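Muramidase (PDB 6ZM8) probably cleaves bacterial peptidoglycan, as a fungal lysozyme (muramidase, EC 3.2.1.17) of glycoside hydrolase family 25. Local coordinates at residues T32-K38 with A71-F76; H60-P64 with W116-F120. All blocks are in the same frame, centred on the assembly; numbering follows the deposited sequence.

Contact 1. Residues T32-K38 with A71-F76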
ATOM      1  N   THR A  32      10.328   0.701   0.448  1.00  5.67           N
ATOM      2  CA  THR A  32      11.063   1.669   1.235  1.00  5.71           C
ATOM      3  C   THR A  32      10.423   1.882   2.590  1.00  5.53           C
ATOM      4  O   THR A  32       9.237   1.569   2.816  1.00  5.74           O
ATOM      5  CB  THR A  32      11.179   3.020   0.482  1.00  5.79           C
ATOM      6  OG1 THR A  32       9.877   3.397   0.017  1.00  5.95           O
ATOM      7  CG2 THR A  32      12.105   2.936  -0.711  1.00  6.49           C
ATOM      8  N   GLU A  33      11.210   2.491   3.483  1.00  6.04           N
ATOM      9  CA  GLU A  33      10.735   2.954   4.775  1.00  6.27           C
ATOM     10  C   GLU A  33      11.533   4.201   5.140  1.00  6.52           C
ATOM     11  O   GLU A  33      12.765   4.237   4.955  1.00  7.72           O
ATOM     12  CB  GLU A  33      10.891   1.863   5.847  1.00  7.00           C
ATOM     13  CG  GLU A  33      10.550   2.329   7.254  1.00  7.87           C
ATOM     14  CD  GLU A  33      10.484   1.208   8.267  1.00 10.86           C
ATOM     15  OE1 GLU A  33      10.360  -0.001   7.862  1.00 14.24           O
ATOM     16  OE2 GLU A  33      10.544   1.579   9.468  1.00 12.88           O
ATOM     17  N   GLY A  34      10.847   5.230   5.625  1.00  6.99           N
ATOM     18  CA  GLY A  34      11.561   6.450   5.925  1.00  7.89           C
ATOM     19  C   GLY A  34      12.274   7.012   4.702  1.00  7.77           C
ATOM     20  O   GLY A  34      11.759   6.984   3.611  1.00  7.80           O
ATOM     21  N   THR A  35      13.497   7.543   4.939  1.00  9.21           N
ATOM     22  CA  THR A  35      14.324   8.034   3.823  1.00  9.45           C
ATOM     23  C   THR A  35      15.622   7.237   3.707  1.00 12.05           C
ATOM     24  O   THR A  35      16.491   7.658   2.934  1.00 16.94           O
ATOM     25  CB  THR A  35      14.636   9.512   3.898  1.00 10.77           C
ATOM     26  OG1 THR A  35      15.299   9.748   5.152  1.00 12.05           O
ATOM     27  CG2 THR A  35      13.401  10.363   3.794  1.00 12.30           C
ATOM     28  N   THR A  36      15.763   6.141   4.442  1.00 13.12           N
ATOM     29  CA  THR A  36      17.104   5.432   4.592  1.00 42.55           C
ATOM     30  C   THR A  36      16.951   3.938   4.274  1.00 14.84           C
ATOM     31  O   THR A  36      18.006   3.291   4.115  1.00 16.29           O
ATOM     32  CB  THR A  36      17.751   5.662   6.000  1.00 41.21           C
ATOM     33  OG1 THR A  36      16.712   5.155   6.899  1.00 42.64           O
ATOM     34  CG2 THR A  36      17.925   7.132   6.429  1.00 38.05           C
ATOM     35  N   PHE A  37      15.768   3.364   4.228  1.00  9.04           N
ATOM     36  CA  PHE A  37      15.611   1.910   4.119  1.00  8.14           C
ATOM     37  C   PHE A  37      15.049   1.562   2.745  1.00  6.96           C
ATOM     38  O   PHE A  37      13.933   2.011   2.408  1.00  6.94           O
ATOM     39  CB  PHE A  37      14.676   1.420   5.220  1.00  8.07           C
ATOM     40  CG  PHE A  37      14.461  -0.074   5.201  1.00  8.08           C
ATOM     41  CD1 PHE A  37      13.544  -0.680   4.364  1.00  8.92           C
ATOM     42  CD2 PHE A  37      15.204  -0.861   6.052  1.00 10.35           C
ATOM     43  CE1 PHE A  37      13.401  -2.036   4.390  1.00 10.12           C
ATOM     44  CE2 PHE A  37      15.010  -2.224   6.111  1.00 12.11           C
ATOM     45  CZ  PHE A  37      14.145  -2.837   5.256  1.00 11.06           C
ATOM     46  N   LYS A  38      15.770   0.715   2.029  1.00  7.10           N
ATOM     47  CA  LYS A  38      15.303   0.123   0.780  0.50  7.15           C
ATOM     48  C   LYS A  38      15.354  -1.380   0.984  1.00  6.93           C
ATOM     49  O   LYS A  38      16.451  -1.928   1.288  1.00  7.53           O
ATOM     50  CB  LYS A  38      16.198   0.520  -0.395  0.50  9.89           C
ATOM     51  CG  LYS A  38      16.336   2.016  -0.616  0.50 14.18           C
ATOM     52  CD  LYS A  38      17.522   2.434  -1.494  0.50 16.26           C
ATOM     53  CE  LYS A  38      17.964   3.888  -1.378  0.50 20.38           C
ATOM     54  NZ  LYS A  38      18.725   4.202  -0.130  0.50 17.29           N
ATOM     55  N   ALA A  71       9.579  14.366   1.344  1.00  6.88           N
ATOM     56  CA  ALA A  71      10.873  13.690   1.244  1.00  6.99           C
ATOM     57  C   ALA A  71      10.669  12.191   1.109  1.00  6.46           C
ATOM     58  O   ALA A  71      11.385  11.504   0.359  1.00  7.00           O
ATOM     59  CB  ALA A  71      11.741  14.003   2.454  1.00  8.25           C
ATOM     60  N   GLN A  72       9.705  11.643   1.852  1.00  6.21           N
ATOM     61  CA  GLN A  72       9.464  10.198   1.778  1.00  5.97           C
ATOM     62  C   GLN A  72       8.796   9.808   0.451  1.00  5.92           C
ATOM     63  O   GLN A  72       9.107   8.733  -0.074  1.00  6.07           O
ATOM     64  CB  GLN A  72       8.676   9.734   3.004  1.00  5.81           C
ATOM     65  CG  GLN A  72       9.641   9.653   4.188  1.00  6.33           C
ATOM     66  CD  GLN A  72       9.045   9.209   5.503  1.00  6.09           C
ATOM     67  OE1 GLN A  72       8.284   8.228   5.565  1.00  6.07           O
ATOM     68  NE2 GLN A  72       9.426   9.898   6.552  1.00  7.04           N
ATOM     69  N   ALA A  73       7.916  10.662  -0.089  1.00  5.82           N
ATOM     70  CA  ALA A  73       7.354  10.354  -1.396  1.00  5.92           C
ATOM     71  C   ALA A  73       8.436  10.345  -2.473  1.00  6.01           C
ATOM     72  O   ALA A  73       8.419   9.481  -3.359  1.00  6.35           O
ATOM     73  CB  ALA A  73       6.273  11.371  -1.748  1.00  6.44           C
ATOM     74  N   ARG A  74       9.371  11.299  -2.418  1.00  6.36           N
ATOM     75  CA  ARG A  74      10.473  11.312  -3.387  1.00  6.92           C
ATOM     76  C   ARG A  74      11.321  10.058  -3.241  1.00  6.68           C
ATOM     77  O   ARG A  74      11.737   9.450  -4.248  1.00  7.54           O
ATOM     78  CB  ARG A  74      11.370  12.549  -3.199  1.00  7.98           C
ATOM     79  CG  ARG A  74      10.777  13.833  -3.704  1.00  9.40           C
ATOM     80  CD  ARG A  74      11.749  15.019  -3.636  1.00 11.12           C
ATOM     81  NE  ARG A  74      11.891  15.555  -2.283  1.00 15.05           N
ATOM     82  CZ  ARG A  74      11.096  16.518  -1.706  1.00 14.14           C
ATOM     83  NH1 ARG A  74      10.054  16.936  -2.415  1.00 17.36           N
ATOM     84  NH2 ARG A  74      11.282  16.899  -0.474  1.00 19.54           N
ATOM     85  N   TYR A  75      11.660   9.683  -2.017  1.00  6.70           N
ATOM     86  CA  TYR A  75      12.501   8.500  -1.790  1.00  6.98           C
ATOM     87  C   TYR A  75      11.801   7.244  -2.314  1.00  6.71           C
ATOM     88  O   TYR A  75      12.401   6.413  -2.998  1.00  8.13           O
ATOM     89  CB  TYR A  75      12.809   8.390  -0.300  1.00  7.55           C
ATOM     90  CG  TYR A  75      13.767   7.283   0.041  1.00  8.24           C
ATOM     91  CD1 TYR A  75      15.078   7.330  -0.347  1.00 12.12           C
ATOM     92  CD2 TYR A  75      13.369   6.186   0.787  1.00  7.73           C
ATOM     93  CE1 TYR A  75      15.996   6.333   0.005  1.00 14.45           C
ATOM     94  CE2 TYR A  75      14.250   5.179   1.144  1.00  8.72           C
ATOM     95  CZ  TYR A  75      15.567   5.266   0.776  1.00 12.79           C
ATOM     96  OH  TYR A  75      16.426   4.287   1.187  1.00 18.15           O
ATOM     97  N   PHE A  76      10.523   7.094  -1.977  1.00  5.94           N
ATOM     98  CA  PHE A  76       9.738   5.953  -2.453  1.00  5.79           C
ATOM     99  C   PHE A  76       9.674   5.914  -3.978  1.00  6.04           C
ATOM    100  O   PHE A  76       9.952   4.873  -4.597  1.00  6.53           O
ATOM    101  CB  PHE A  76       8.341   6.066  -1.841  1.00  5.44           C
ATOM    102  CG  PHE A  76       7.362   5.041  -2.322  1.00  4.99           C
ATOM    103  CD1 PHE A  76       7.634   3.670  -2.289  1.00  5.17           C
ATOM    104  CD2 PHE A  76       6.084   5.448  -2.734  1.00  5.40           C
ATOM    105  CE1 PHE A  76       6.657   2.750  -2.643  1.00  5.06           C
ATOM    106  CE2 PHE A  76       5.112   4.516  -3.076  1.00  5.70           C
ATOM    107  CZ  PHE A  76       5.397   3.162  -3.024  1.00  5.54           C
TER
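Gln72 NE2, at the end of a side chain laid against Gly34, is held by two hydrogen bonds, to Ser67 OG and Gln63 O. Its amide partner OE1 bonds His60 NE2, which fixes the amide's rotation. Gln72 CD sits 3.8 Å from Gly34 CA. Tyr75 carries most of the contact. Its CG is anti to the backbone N (chi1 -175°), which places the ring against the 34-37 turn. Thr35 O stands 3.2 Å above one ring face, toward the rim. Phe37 O meets the edge in the ring plane, 3.4 Å from Tyr75 CE2. Thr32 CG2 touches Tyr75 CE2 at 3.6 Å. Gly34 O is buried with no hydrogen-bond partner and lies 3.3 Å from Tyr75 CD2. Lys38 is modelled in two conformers, so the bond from its NZ to Tyr75 OH is doubtful. Without the ring, as with an alanine here, Thr35 O and Thr32 CG2 would probably lose their packing partner and a gap would open against the turn. Glu33 and Phe37 pair through two backbone hydrogen bonds, closing a beta-hairpin turn at the end of strand 26-33. The hairpin rests on helix 69-78, consistent with the TIM-barrel-like fold of family 25.

Contact 2. Residues H60-P64 with W116-F120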
ATOM      1  N   HIS A  60       5.395   1.817   0.750  1.00  4.67           N
ATOM      2  CA  HIS A  60       6.324   2.598   1.570  1.00  4.75           C
ATOM      3  C   HIS A  60       5.827   2.598   3.000  1.00  4.75           C
ATOM      4  O   HIS A  60       4.666   2.967   3.262  1.00  5.25           O
ATOM      5  CB  HIS A  60       6.294   4.066   1.074  1.00  4.92           C
ATOM      6  CG  HIS A  60       7.148   4.950   1.929  1.00  4.96           C
ATOM      7  ND1 HIS A  60       8.536   4.932   1.811  1.00  5.58           N
ATOM      8  CD2 HIS A  60       6.789   5.793   2.933  1.00  5.38           C
ATOM      9  CE1 HIS A  60       8.979   5.784   2.716  1.00  5.90           C
ATOM     10  NE2 HIS A  60       7.960   6.301   3.439  1.00  5.55           N
ATOM     11  N   PHE A  61       6.688   2.234   3.960  1.00  5.02           N
ATOM     12  CA  PHE A  61       6.329   2.329   5.372  1.00  5.22           C
ATOM     13  C   PHE A  61       6.638   3.740   5.880  1.00  5.20           C
ATOM     14  O   PHE A  61       7.812   4.154   5.981  1.00  5.58           O
ATOM     15  CB  PHE A  61       7.028   1.257   6.211  1.00  5.91           C
ATOM     16  CG  PHE A  61       6.457   1.196   7.613  1.00  6.52           C
ATOM     17  CD1 PHE A  61       6.827   2.089   8.611  1.00  6.74           C
ATOM     18  CD2 PHE A  61       5.456   0.300   7.895  1.00  8.37           C
ATOM     19  CE1 PHE A  61       6.211   2.070   9.863  1.00  7.35           C
ATOM     20  CE2 PHE A  61       4.864   0.261   9.142  1.00  9.85           C
ATOM     21  CZ  PHE A  61       5.233   1.145  10.128  1.00  8.56           C
ATOM     22  N   ALA A  62       5.574   4.486   6.179  1.00  5.17           N
ATOM     23  CA  ALA A  62       5.692   5.863   6.616  1.00  5.33           C
ATOM     24  C   ALA A  62       6.386   5.972   7.985  1.00  5.50           C
ATOM     25  O   ALA A  62       6.083   5.219   8.906  1.00  6.03           O
ATOM     26  CB  ALA A  62       4.320   6.473   6.755  1.00  5.74           C
ATOM     27  N   GLN A  63       7.225   7.006   8.088  1.00  6.01           N
ATOM     28  CA  GLN A  63       7.852   7.389   9.364  1.00  6.28           C
ATOM     29  C   GLN A  63       7.600   8.878   9.568  1.00  6.50           C
ATOM     30  O   GLN A  63       8.467   9.706   9.249  1.00  7.20           O
ATOM     31  CB  GLN A  63       9.343   7.031   9.363  1.00  7.23           C
ATOM     32  CG  GLN A  63       9.567   5.534   9.500  1.00  7.81           C
ATOM     33  CD  GLN A  63       9.301   4.989  10.898  1.00  8.14           C
ATOM     34  OE1 GLN A  63       8.968   5.746  11.815  1.00  9.04           O
ATOM     35  NE2 GLN A  63       9.453   3.675  11.046  1.00 10.13           N
ATOM     36  N   PRO A  64       6.416   9.267  10.036  1.00  6.21           N
ATOM     37  CA  PRO A  64       6.028  10.683   9.970  1.00  6.79           C
ATOM     38  C   PRO A  64       6.826  11.632  10.844  1.00  7.54           C
ATOM     39  O   PRO A  64       6.761  12.846  10.584  1.00  9.59           O
ATOM     40  CB  PRO A  64       4.546  10.707  10.342  1.00  7.30           C
ATOM     41  CG  PRO A  64       4.074   9.327   9.879  1.00  6.77           C
ATOM     42  CD  PRO A  64       5.219   8.415  10.281  1.00  5.95           C
ATOM     43  N   TRP A 116       0.961  15.839   6.981  1.00  5.58           N
ATOM     44  CA  TRP A 116       2.068  15.000   6.548  1.00  5.54           C
ATOM     45  C   TRP A 116       1.617  14.077   5.413  1.00  5.55           C
ATOM     46  O   TRP A 116       2.276  13.937   4.387  1.00  5.76           O
ATOM     47  CB  TRP A 116       2.598  14.197   7.757  1.00  5.84           C
ATOM     48  CG  TRP A 116       3.851  13.453   7.480  1.00  5.77           C
ATOM     49  CD1 TRP A 116       5.103  13.886   7.808  1.00  6.71           C
ATOM     50  CD2 TRP A 116       4.010  12.205   6.786  1.00  5.91           C
ATOM     51  NE1 TRP A 116       6.044  12.975   7.358  1.00  7.33           N
ATOM     52  CE2 TRP A 116       5.407  11.954   6.728  1.00  6.60           C
ATOM     53  CE3 TRP A 116       3.146  11.260   6.228  1.00  6.29           C
ATOM     54  CZ2 TRP A 116       5.933  10.822   6.110  1.00  7.50           C
ATOM     55  CZ3 TRP A 116       3.663  10.133   5.602  1.00  7.04           C
ATOM     56  CH2 TRP A 116       5.049   9.938   5.538  1.00  7.38           C
ATOM     57  N   ILE A 117       0.474  13.427   5.636  1.00  5.49           N
ATOM     58  CA  ILE A 117      -0.090  12.524   4.612  1.00  5.56           C
ATOM     59  C   ILE A 117      -0.387  13.320   3.336  1.00  5.63           C
ATOM     60  O   ILE A 117      -0.091  12.851   2.240  1.00  5.91           O
ATOM     61  CB  ILE A 117      -1.320  11.796   5.166  1.00  5.51           C
ATOM     62  CG1 ILE A 117      -0.928  10.909   6.361  1.00  5.83           C
ATOM     63  CG2 ILE A 117      -1.989  10.973   4.063  1.00  6.14           C
ATOM     64  CD1 ILE A 117      -2.120  10.458   7.195  1.00  6.42           C
ATOM     65  N   GLU A 118      -0.991  14.515   3.478  1.00  5.77           N
ATOM     66  CA  GLU A 118      -1.258  15.350   2.308  1.00  6.23           C
ATOM     67  C   GLU A 118       0.023  15.636   1.540  1.00  6.12           C
ATOM     68  O   GLU A 118       0.056  15.611   0.303  1.00  6.63           O
ATOM     69  CB  GLU A 118      -1.941  16.635   2.763  1.00  6.74           C
ATOM     70  CG  GLU A 118      -2.289  17.576   1.601  1.00  7.33           C
ATOM     71  CD  GLU A 118      -3.332  17.002   0.673  1.00  8.82           C
ATOM     72  OE1 GLU A 118      -4.462  16.757   1.118  1.00  9.38           O
ATOM     73  OE2 GLU A 118      -2.989  16.689  -0.470  1.00 16.64           O
ATOM     74  N   ASP A 119       1.101  15.958   2.264  1.00  6.14           N
ATOM     75  CA  ASP A 119       2.367  16.250   1.608  1.00  6.35           C
ATOM     76  C   ASP A 119       2.875  15.011   0.846  1.00  5.95           C
ATOM     77  O   ASP A 119       3.344  15.113  -0.295  1.00  6.56           O
ATOM     78  CB  ASP A 119       3.372  16.737   2.655  1.00  6.80           C
ATOM     79  CG  ASP A 119       4.596  17.418   2.099  1.00  7.62           C
ATOM     80  OD1 ASP A 119       4.546  17.970   1.007  1.00  9.79           O
ATOM     81  OD2 ASP A 119       5.618  17.419   2.854  1.00  7.84           O
ATOM     82  N   PHE A 120       2.779  13.841   1.464  1.00  5.59           N
ATOM     83  CA  PHE A 120       3.185  12.613   0.767  1.00  5.44           C
ATOM     84  C   PHE A 120       2.340  12.395  -0.493  1.00  5.33           C
ATOM     85  O   PHE A 120       2.875  12.131  -1.580  1.00  5.72           O
ATOM     86  CB  PHE A 120       3.076  11.408   1.720  1.00  5.36           C
ATOM     87  CG  PHE A 120       3.586  10.136   1.089  1.00  5.56           C
ATOM     88  CD1 PHE A 120       2.810   9.403   0.192  1.00  5.82           C
ATOM     89  CD2 PHE A 120       4.863   9.671   1.392  1.00  6.16           C
ATOM     90  CE1 PHE A 120       3.315   8.256  -0.418  1.00  6.53           C
ATOM     91  CE2 PHE A 120       5.357   8.504   0.803  1.00  7.04           C
ATOM     92  CZ  PHE A 120       4.584   7.808  -0.106  1.00  7.06           C
TER
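Pro64 and Trp116 bring the two backbones closest, with CA atoms 6.8 Å apart, where the loop leaving strand 55-61 passes helix 110-128. Trp116 and Phe120 lie one helical turn apart, linked by the backbone bond from Phe120 N to Trp116 O. With chi1 close to 180° in both, the two side chains extend across the gap: the indole meets Ala62 and Pro64, and the phenyl ring meets His60. Pro64 lies over one face of the indole. Its CA makes a CH-pi contact 3.7 Å from the centroid of the five-membered ring, 23° off the ring normal. Pro64 CB adds to this, 3.9 Å from Trp116 CD2. At the far end of the indole, Ala62 CB packs on Trp116 CH2 at 3.7 Å. Pro64 O comes near Trp116 NE1, but the angle is too poor for a hydrogen bond. That N-H bonds Ser67 O instead, so the buried polar atom is satisfied and the indole is held in place.

The planes of the Phe120 and His60 rings are at 28°, yet the rings are slid apart and barely overlap. Their nearest atoms are Phe120 CE2 and His60 CD2, 3.7 Å apart. The imidazole offers carbon here because its nitrogens are used on other sides, ND1 with Thr32 OG1. Leu94 of the neighbouring strand touches His60, Ala62 and Phe120, so strand 93-95 extends the same apolar layer. With no hydrogen bond between the two segments, the contact depends on shape and apolar packing, while polar bonds to other residues fix how the Trp116 and His60 rings are turned.

In the fold
Contact 2 is the more buried of the two. Contact 1 is only partly buried and reaches the surface at its hairpin. Their centres are about 9 Å apart, and they share a sheet: strands 26-33 and 55-61 are parallel neighbours, and helix 69-78 follows the second of them. Contact 1 places that helix against the hairpin. Contact 2 places helix 110-128 against the end of strand 55-61. A probable hydrogen bond joins Glu33 OE2 to Gln63 NE2, 2.8 Å apart, and Ala73 packs on Phe120. Backbone carbonyls around a tyrosine mark the outer contact, and CH-pi and hydrocarbon packing the inner one.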